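Local coordinates for ammonium transporter (Kuenenia stuttgartiensis, PDB 6EU6), which probably senses extracellular ammonium through a membrane domain of the Amt transporter family and, as part of a sensor histidine kinase, signals its presence across the membrane, at residues A[97-102]-A[227-232]; A[11-16]-A[90-95]; A[59-64]-A[131-136]. One frame throughout, in Å; residues are numbered along the deposited sequence.

Interaction 1: residues A[97-102]-A[227-232]; sequences FFFQMV and SLLRVS
Near one end of the Amt helix bundle, the ring of Phe99 on helix 93-114 meets Ser227 and Leu229, which lie in the loop that follows helix 206-226. The ring reaches this loop because its CG stands anti to the backbone N (chi1 -170°), which sends the aromatic group outward from its helix. At the far end of the ring, CZ of Phe99 lies 3.6 Å from the backbone N of Ser227, approaching obliquely. The hydroxyl of the same serine sits at the ring edge, in plane, with Ser227 OG 3.7 Å from Phe99 CZ and 3.8 Å from Phe99 CE2. No hydrogen bond crosses here; Ser227 OG is instead hydrogen-bonded to the carbonyl O of Phe223, one turn back, which holds the oxygen in place beside the ring. Leu229 adds a looser apolar touch, its CD2 4.3 Å from Phe99 CD2. It is the first residue to leave helical geometry, with a positive phi of 60°, where the chain leaves helix 206-226 for the loop. Phe103 packs on both Phe99 and Ser227, and a MES molecule, probably from the crystallisation buffer, lies about 3 Å from the Ser227 side chain. Phe103 and Ser227 probably correspond to an aromatic residue and the serine of the outer ammonium site in Amt proteins, which places Phe99 at the edge of that vestibule.

Interaction 2: residues A[11-16]-A[90-95]; sequences LWVIMA and NTLSYS
Val13 and Ile14 of helix 2-34 press against Leu92, in the turn that leads into helix 93-114, and Ser95 in its first turn, in a buried contact made by van der Waals packing alone. The apolar part centres on Val13, whose two methyl groups have different jobs. Its CG2 meets the tip of Leu92, the two side chains reaching toward each other tip to tip with CG2 of Val13 3.6 Å from CD1 of Leu92. Its CG1, anti to the backbone N (chi1 170°), rests instead on the main chain of the partner, 3.8 Å from Ser95 O. One residue on, Ile14 stretches its CD1 over the same serine, 3.9 Å from Ser95 CA. The backbones are close here: the CA atoms of Ile14 and Ser95 are 5.4 Å apart, a separation that the small serine permits.

Polar bonds shape the second segment without crossing the interface. Asn90 OD1 accepts from Leu92 N at 2.8 Å, a capping bond with an N-H...O angle of 152°, although Asn90 is poorly ordered. The bond lies within the type I turn from Asn90 to Ser93, which leads into the helix. Ser95 OG is hydrogen-bonded to ND1 of His10, so a polar link between the two helices lies just before 11-16.

Phe98 and Phe99 continue the packing of helix 93-114 along helix 2-34, covering Ile14 and Val13 respectively, while Ile235 and Gly236 of the second subunit close over Ile14 and Ser95.

Interaction 3: residues A[59-64]-A[131-136]; sequences FSVGFG and IVAIIY
Val61 on helix 40-67 leans on Ala133 of helix 121-144, and beside them Gly62 lies against the main chain of Val132. From CB the valine forks into two methyls. CG1 stands anti to the carbonyl carbon (chi1 -51°) and is directed away from Ala133, whereas CG2, between the backbone N and the carbonyl carbon, points across the gap. That second methyl makes the whole side-chain contact: Val61 CG2 is 4.0 Å from Ala133 CB and 4.1 Å from Ala133 CA.

The next residue brings the helices themselves together. Gly62 has no side chain to hold them apart, so its CA comes within 3.7 Å of Val132 O, and the CA atoms of Gly62 and Ala133 are 5.0 Å from each other. Both helices carry a wider pi-type turn here. In 131-136 it makes Tyr136 N bond to Ile131 O at 2.8 Å, five residues back, passing over the carbonyl that a regular alpha turn would have used. That carbonyl is Val132 O, which the glycine buries and which has no hydrogen-bond partner in the model.

To one side, Val57 of helix 40-67 touches both Val132 and Ala133. Helix 93-114 packs against both helices, with Ala108 on Val132, Phe103 on Tyr136 and Phe96 on Phe63, while helix 167-185 backs helix 121-144, with Phe177 on Ile131.

In the fold
Along the chain, interaction 2 closes before interaction 1 opens, while interaction 3 crosses both. Helix 93-114 is the common element: it carries a segment of interactions 1 and 2, whose centres lie only 6 Å apart and which touch, Leu229 CA meeting Val13 CG2 at 3.7 Å. Interaction 3 sits about 17 Å from the centre of interaction 1 but joins it through Phe97 and Phe63 packing. It does not touch interaction 2, about 20 Å away between centres. Together they tie helices 2-34, 40-67, 93-114 and 121-144 and the loop after 206-226 into one bundle, and all three reach the second subunit of the trimer, interaction 3 through Phe59 alone.

Interaction 1: residues A[97-102]-A[227-232]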
# COMPACT_ATOMS: atom_id res chain seq x y z
N PHE A 97 -9.85 2.15 -19.73
CA PHE A 97 -10.87 1.20 -19.37
C PHE A 97 -10.70 0.70 -17.90
O PHE A 97 -11.68 0.66 -17.14
CB PHE A 97 -10.81 0.02 -20.31
CG PHE A 97 -11.98 -0.88 -20.22
CD1 PHE A 97 -12.02 -1.91 -19.33
CD2 PHE A 97 -13.02 -0.74 -21.12
CE1 PHE A 97 -13.10 -2.77 -19.26
CE2 PHE A 97 -14.08 -1.62 -21.09
CZ PHE A 97 -14.14 -2.62 -20.12
N PHE A 98 -9.46 0.39 -17.51
CA PHE A 98 -9.26 -0.15 -16.20
C PHE A 98 -9.44 0.93 -15.14
O PHE A 98 -10.00 0.65 -14.07
CB PHE A 98 -7.87 -0.80 -16.07
CG PHE A 98 -7.65 -1.46 -14.74
CD1 PHE A 98 -8.55 -2.42 -14.25
CD2 PHE A 98 -6.63 -1.05 -13.91
CE1 PHE A 98 -8.41 -2.97 -12.98
CE2 PHE A 98 -6.48 -1.61 -12.64
CZ PHE A 98 -7.36 -2.58 -12.19
N PHE A 99 -8.93 2.11 -15.43
CA PHE A 99 -9.17 3.30 -14.61
C PHE A 99 -10.64 3.54 -14.32
O PHE A 99 -11.06 3.66 -13.17
CB PHE A 99 -8.49 4.50 -15.24
CG PHE A 99 -8.47 5.74 -14.35
CD1 PHE A 99 -7.57 5.87 -13.33
CD2 PHE A 99 -9.35 6.76 -14.56
CE1 PHE A 99 -7.54 7.06 -12.52
CE2 PHE A 99 -9.32 7.93 -13.79
CZ PHE A 99 -8.42 8.06 -12.73
N GLN A 100 -11.46 3.45 -15.35
CA GLN A 100 -12.86 3.68 -15.15
C GLN A 100 -13.47 2.46 -14.45
O GLN A 100 -14.42 2.63 -13.73
CB GLN A 100 -13.57 3.95 -16.48
CG GLN A 100 -13.11 5.22 -17.22
CD GLN A 100 -13.43 6.48 -16.40
OE1 GLN A 100 -14.35 6.50 -15.63
NE2 GLN A 100 -12.60 7.51 -16.54
N MET A 101 -12.94 1.23 -14.63
CA MET A 101 -13.46 0.10 -13.89
C MET A 101 -13.29 0.28 -12.38
O MET A 101 -14.19 -0.01 -11.60
CB MET A 101 -12.79 -1.22 -14.35
CG MET A 101 -13.28 -2.46 -13.63
SD MET A 101 -12.43 -3.95 -14.25
CE MET A 101 -13.34 -4.05 -15.78
N VAL A 102 -12.10 0.71 -11.97
CA VAL A 102 -11.90 0.86 -10.54
C VAL A 102 -12.73 2.06 -9.98
O VAL A 102 -13.11 2.06 -8.82
CB VAL A 102 -10.40 0.91 -10.14
CG1 VAL A 102 -9.73 -0.41 -10.52
CG2 VAL A 102 -9.65 2.06 -10.76
N SER A 227 -7.09 11.44 -12.91
CA SER A 227 -8.21 11.99 -13.70
C SER A 227 -7.78 13.07 -14.71
O SER A 227 -8.57 13.46 -15.56
CB SER A 227 -9.40 12.43 -12.83
OG SER A 227 -10.06 11.32 -12.20
N LEU A 228 -6.56 13.60 -14.58
CA LEU A 228 -5.94 14.39 -15.65
C LEU A 228 -5.87 13.59 -16.95
O LEU A 228 -5.86 14.15 -18.05
CB LEU A 228 -4.55 14.83 -15.25
CG LEU A 228 -4.50 15.84 -14.11
CD1 LEU A 228 -3.07 16.14 -13.71
CD2 LEU A 228 -5.18 17.14 -14.50
N LEU A 229 -5.80 12.27 -16.84
CA LEU A 229 -5.67 11.39 -17.99
C LEU A 229 -4.39 11.64 -18.80
O LEU A 229 -4.28 11.19 -19.88
CB LEU A 229 -6.93 11.43 -18.85
CG LEU A 229 -8.16 10.96 -18.14
CD1 LEU A 229 -9.39 11.10 -19.03
CD2 LEU A 229 -8.04 9.54 -17.62
N ARG A 230 -3.43 12.35 -18.23
CA ARG A 230 -2.18 12.66 -18.91
C ARG A 230 -1.22 13.19 -17.86
O ARG A 230 -1.64 13.58 -16.78
CB ARG A 230 -2.36 13.72 -20.02
CG ARG A 230 -2.43 15.15 -19.50
CD ARG A 230 -2.48 16.14 -20.66
NE ARG A 230 -2.00 15.45 -21.84
CZ ARG A 230 -0.72 15.36 -22.18
NH1 ARG A 230 0.24 15.98 -21.46
NH2 ARG A 230 -0.43 14.65 -23.26
N VAL A 231 0.07 13.18 -18.17
CA VAL A 231 1.03 13.71 -17.24
C VAL A 231 1.38 15.08 -17.67
O VAL A 231 1.77 15.27 -18.80
CB VAL A 231 2.32 12.87 -17.27
CG1 VAL A 231 3.28 13.37 -16.22
CG2 VAL A 231 2.01 11.38 -17.09
N SER A 232 1.24 16.03 -16.77
CA SER A 232 1.73 17.42 -16.97
C SER A 232 2.19 17.89 -15.61
O SER A 232 1.98 17.25 -14.59
CB SER A 232 0.65 18.38 -17.47
OG SER A 232 -0.60 18.26 -16.81

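Interaction 2: residues A[11-16]-A[90-95]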
# COMPACT_ATOMS: atom_id res chain seq x y z
N LEU A 11 1.30 5.05 -18.54
CA LEU A 11 1.96 4.71 -17.33
C LEU A 11 1.26 5.37 -16.13
O LEU A 11 1.00 4.69 -15.11
CB LEU A 11 3.42 5.12 -17.39
CG LEU A 11 4.27 4.90 -16.13
CD1 LEU A 11 4.18 3.46 -15.65
CD2 LEU A 11 5.72 5.29 -16.45
N TRP A 12 0.98 6.68 -16.24
CA TRP A 12 0.40 7.38 -15.09
C TRP A 12 -1.04 6.89 -14.84
O TRP A 12 -1.40 6.53 -13.70
CB TRP A 12 0.45 8.87 -15.25
CG TRP A 12 -0.33 9.64 -14.18
CD1 TRP A 12 -1.23 10.65 -14.39
CD2 TRP A 12 -0.27 9.46 -12.75
NE1 TRP A 12 -1.73 11.10 -13.22
CE2 TRP A 12 -1.15 10.41 -12.19
CE3 TRP A 12 0.43 8.57 -11.89
CZ2 TRP A 12 -1.37 10.51 -10.80
CZ3 TRP A 12 0.22 8.65 -10.49
CH2 TRP A 12 -0.68 9.64 -9.97
N VAL A 13 -1.85 6.79 -15.89
CA VAL A 13 -3.24 6.41 -15.72
C VAL A 13 -3.30 5.03 -15.09
O VAL A 13 -4.13 4.77 -14.23
CB VAL A 13 -4.01 6.54 -17.03
CG1 VAL A 13 -5.39 5.93 -16.94
CG2 VAL A 13 -4.14 8.04 -17.38
N ILE A 14 -2.44 4.11 -15.53
CA ILE A 14 -2.49 2.73 -15.01
C ILE A 14 -1.98 2.68 -13.57
O ILE A 14 -2.56 2.00 -12.71
CB ILE A 14 -1.84 1.69 -16.00
CG1 ILE A 14 -2.43 0.34 -15.84
CG2 ILE A 14 -0.38 1.57 -15.73
CD1 ILE A 14 -3.84 0.16 -16.34
N MET A 15 -0.95 3.45 -13.28
CA MET A 15 -0.47 3.54 -11.88
C MET A 15 -1.57 4.09 -10.94
O MET A 15 -1.84 3.56 -9.86
CB MET A 15 0.79 4.40 -11.77
CG MET A 15 2.12 3.64 -11.71
SD MET A 15 2.16 2.45 -10.26
CE MET A 15 1.15 2.98 -8.89
N ALA A 16 -2.19 5.19 -11.36
CA ALA A 16 -3.30 5.78 -10.63
C ALA A 16 -4.41 4.78 -10.47
O ALA A 16 -5.01 4.71 -9.41
CB ALA A 16 -3.80 7.02 -11.35
N ASN A 90 -9.03 7.00 -29.38
CA ASN A 90 -8.77 7.51 -28.06
C ASN A 90 -7.56 6.76 -27.65
O ASN A 90 -7.53 5.55 -27.51
CB ASN A 90 -9.83 7.19 -27.06
CG ASN A 90 -9.39 7.59 -25.68
OD1 ASN A 90 -8.50 6.98 -25.10
ND2 ASN A 90 -9.96 8.65 -25.17
N THR A 91 -6.56 7.53 -27.45
CA THR A 91 -5.27 7.05 -27.15
C THR A 91 -5.02 6.14 -25.93
O THR A 91 -4.09 5.37 -25.97
CB THR A 91 -4.39 8.29 -27.15
OG1 THR A 91 -3.87 8.46 -28.47
CG2 THR A 91 -3.30 8.21 -26.15
N LEU A 92 -5.85 6.19 -24.89
CA LEU A 92 -5.58 5.42 -23.67
C LEU A 92 -6.12 4.01 -23.52
O LEU A 92 -5.79 3.32 -22.61
CB LEU A 92 -5.96 6.24 -22.46
CG LEU A 92 -5.05 7.41 -22.21
CD1 LEU A 92 -5.23 7.96 -20.84
CD2 LEU A 92 -3.62 7.00 -22.41
N SER A 93 -6.97 3.63 -24.44
CA SER A 93 -7.59 2.31 -24.51
C SER A 93 -7.79 1.50 -23.22
O SER A 93 -8.56 1.86 -22.41
CB SER A 93 -6.92 1.48 -25.60
OG SER A 93 -5.61 1.14 -25.30
N TYR A 94 -7.04 0.43 -23.06
CA TYR A 94 -7.17 -0.41 -21.89
C TYR A 94 -6.88 0.29 -20.57
O TYR A 94 -7.50 -0.02 -19.61
CB TYR A 94 -6.30 -1.64 -22.02
CG TYR A 94 -6.67 -2.45 -23.19
CD1 TYR A 94 -7.79 -3.21 -23.19
CD2 TYR A 94 -5.93 -2.39 -24.33
CE1 TYR A 94 -8.14 -3.94 -24.28
CE2 TYR A 94 -6.27 -3.11 -25.43
CZ TYR A 94 -7.38 -3.88 -25.39
OH TYR A 94 -7.73 -4.59 -26.47
N SER A 95 -5.93 1.20 -20.57
CA SER A 95 -5.59 1.94 -19.38
C SER A 95 -6.79 2.75 -18.91
O SER A 95 -7.14 2.71 -17.77
CB SER A 95 -4.37 2.79 -19.64
OG SER A 95 -3.34 1.98 -20.11

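Interaction 3: residues A[59-64]-A[131-136]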
# COMPACT_ATOMS: atom_id res chain seq x y z
N PHE A 59 -17.05 -4.59 -16.86
CA PHE A 59 -16.45 -5.10 -18.09
C PHE A 59 -17.56 -5.44 -19.11
O PHE A 59 -17.45 -5.09 -20.30
CB PHE A 59 -15.60 -6.31 -17.82
CG PHE A 59 -15.10 -7.02 -19.05
CD1 PHE A 59 -13.99 -6.58 -19.74
CD2 PHE A 59 -15.71 -8.17 -19.49
CE1 PHE A 59 -13.56 -7.22 -20.89
CE2 PHE A 59 -15.28 -8.82 -20.63
CZ PHE A 59 -14.23 -8.34 -21.34
N SER A 60 -18.62 -6.08 -18.67
CA SER A 60 -19.59 -6.64 -19.63
C SER A 60 -20.48 -5.54 -20.20
O SER A 60 -20.64 -5.42 -21.44
CB SER A 60 -20.48 -7.68 -18.95
OG SER A 60 -19.67 -8.71 -18.45
N VAL A 61 -21.13 -4.81 -19.32
CA VAL A 61 -22.07 -3.77 -19.78
C VAL A 61 -21.82 -2.35 -19.34
O VAL A 61 -22.08 -1.38 -20.11
CB VAL A 61 -23.53 -4.15 -19.50
CG1 VAL A 61 -23.79 -5.54 -20.03
CG2 VAL A 61 -23.83 -4.12 -18.06
N GLY A 62 -21.30 -2.19 -18.13
CA GLY A 62 -21.21 -0.82 -17.59
C GLY A 62 -20.40 0.14 -18.42
O GLY A 62 -20.80 1.27 -18.68
N PHE A 63 -19.19 -0.28 -18.83
CA PHE A 63 -18.35 0.60 -19.58
C PHE A 63 -19.08 1.02 -20.88
O PHE A 63 -18.96 2.18 -21.30
CB PHE A 63 -17.01 -0.05 -19.89
CG PHE A 63 -16.05 0.88 -20.61
CD1 PHE A 63 -15.19 1.72 -19.88
CD2 PHE A 63 -15.99 0.93 -22.02
CE1 PHE A 63 -14.32 2.57 -20.51
CE2 PHE A 63 -15.17 1.82 -22.65
CZ PHE A 63 -14.30 2.64 -21.92
N GLY A 64 -19.78 0.10 -21.52
CA GLY A 64 -20.43 0.43 -22.79
C GLY A 64 -21.54 1.45 -22.61
O GLY A 64 -21.57 2.46 -23.28
N ILE A 131 -26.17 -1.33 -9.31
CA ILE A 131 -25.56 -0.04 -9.41
C ILE A 131 -24.55 0.01 -10.54
O ILE A 131 -24.50 1.01 -11.27
CB ILE A 131 -25.06 0.51 -8.06
CG1 ILE A 131 -24.71 2.03 -8.23
CG2 ILE A 131 -23.83 -0.25 -7.58
CD1 ILE A 131 -24.20 2.70 -6.99
N VAL A 132 -23.80 -1.08 -10.74
CA VAL A 132 -22.76 -1.09 -11.71
C VAL A 132 -23.26 -1.24 -13.19
O VAL A 132 -22.62 -0.75 -14.13
CB VAL A 132 -21.70 -2.15 -11.39
CG1 VAL A 132 -20.59 -2.12 -12.43
CG2 VAL A 132 -21.00 -1.83 -10.02
N ALA A 133 -24.39 -1.95 -13.35
CA ALA A 133 -25.02 -2.24 -14.66
C ALA A 133 -25.92 -1.11 -15.15
O ALA A 133 -25.97 -0.91 -16.33
CB ALA A 133 -25.82 -3.57 -14.60
N ILE A 134 -26.54 -0.37 -14.24
CA ILE A 134 -27.62 0.61 -14.53
C ILE A 134 -27.38 2.01 -13.99
O ILE A 134 -27.09 2.95 -14.75
CB ILE A 134 -28.99 0.05 -14.07
CG1 ILE A 134 -29.32 -1.13 -15.02
CG2 ILE A 134 -30.09 1.09 -14.24
CD1 ILE A 134 -30.07 -2.18 -14.37
N ILE A 135 -27.46 2.16 -12.69
CA ILE A 135 -27.44 3.50 -12.07
C ILE A 135 -26.16 4.23 -12.41
O ILE A 135 -26.18 5.35 -12.98
CB ILE A 135 -27.66 3.44 -10.54
CG1 ILE A 135 -29.02 2.81 -10.23
CG2 ILE A 135 -27.51 4.80 -9.89
CD1 ILE A 135 -29.27 2.65 -8.76
N TYR A 136 -25.01 3.61 -12.07
CA TYR A 136 -23.72 4.33 -12.22
C TYR A 136 -23.35 4.65 -13.68
O TYR A 136 -23.01 5.81 -14.01
CB TYR A 136 -22.59 3.55 -11.48
CG TYR A 136 -21.26 4.11 -11.71
CD1 TYR A 136 -20.86 5.25 -11.06
CD2 TYR A 136 -20.42 3.56 -12.68
CE1 TYR A 136 -19.63 5.82 -11.33
CE2 TYR A 136 -19.17 4.13 -12.99
CZ TYR A 136 -18.76 5.26 -12.28
OH TYR A 136 -17.51 5.82 -12.51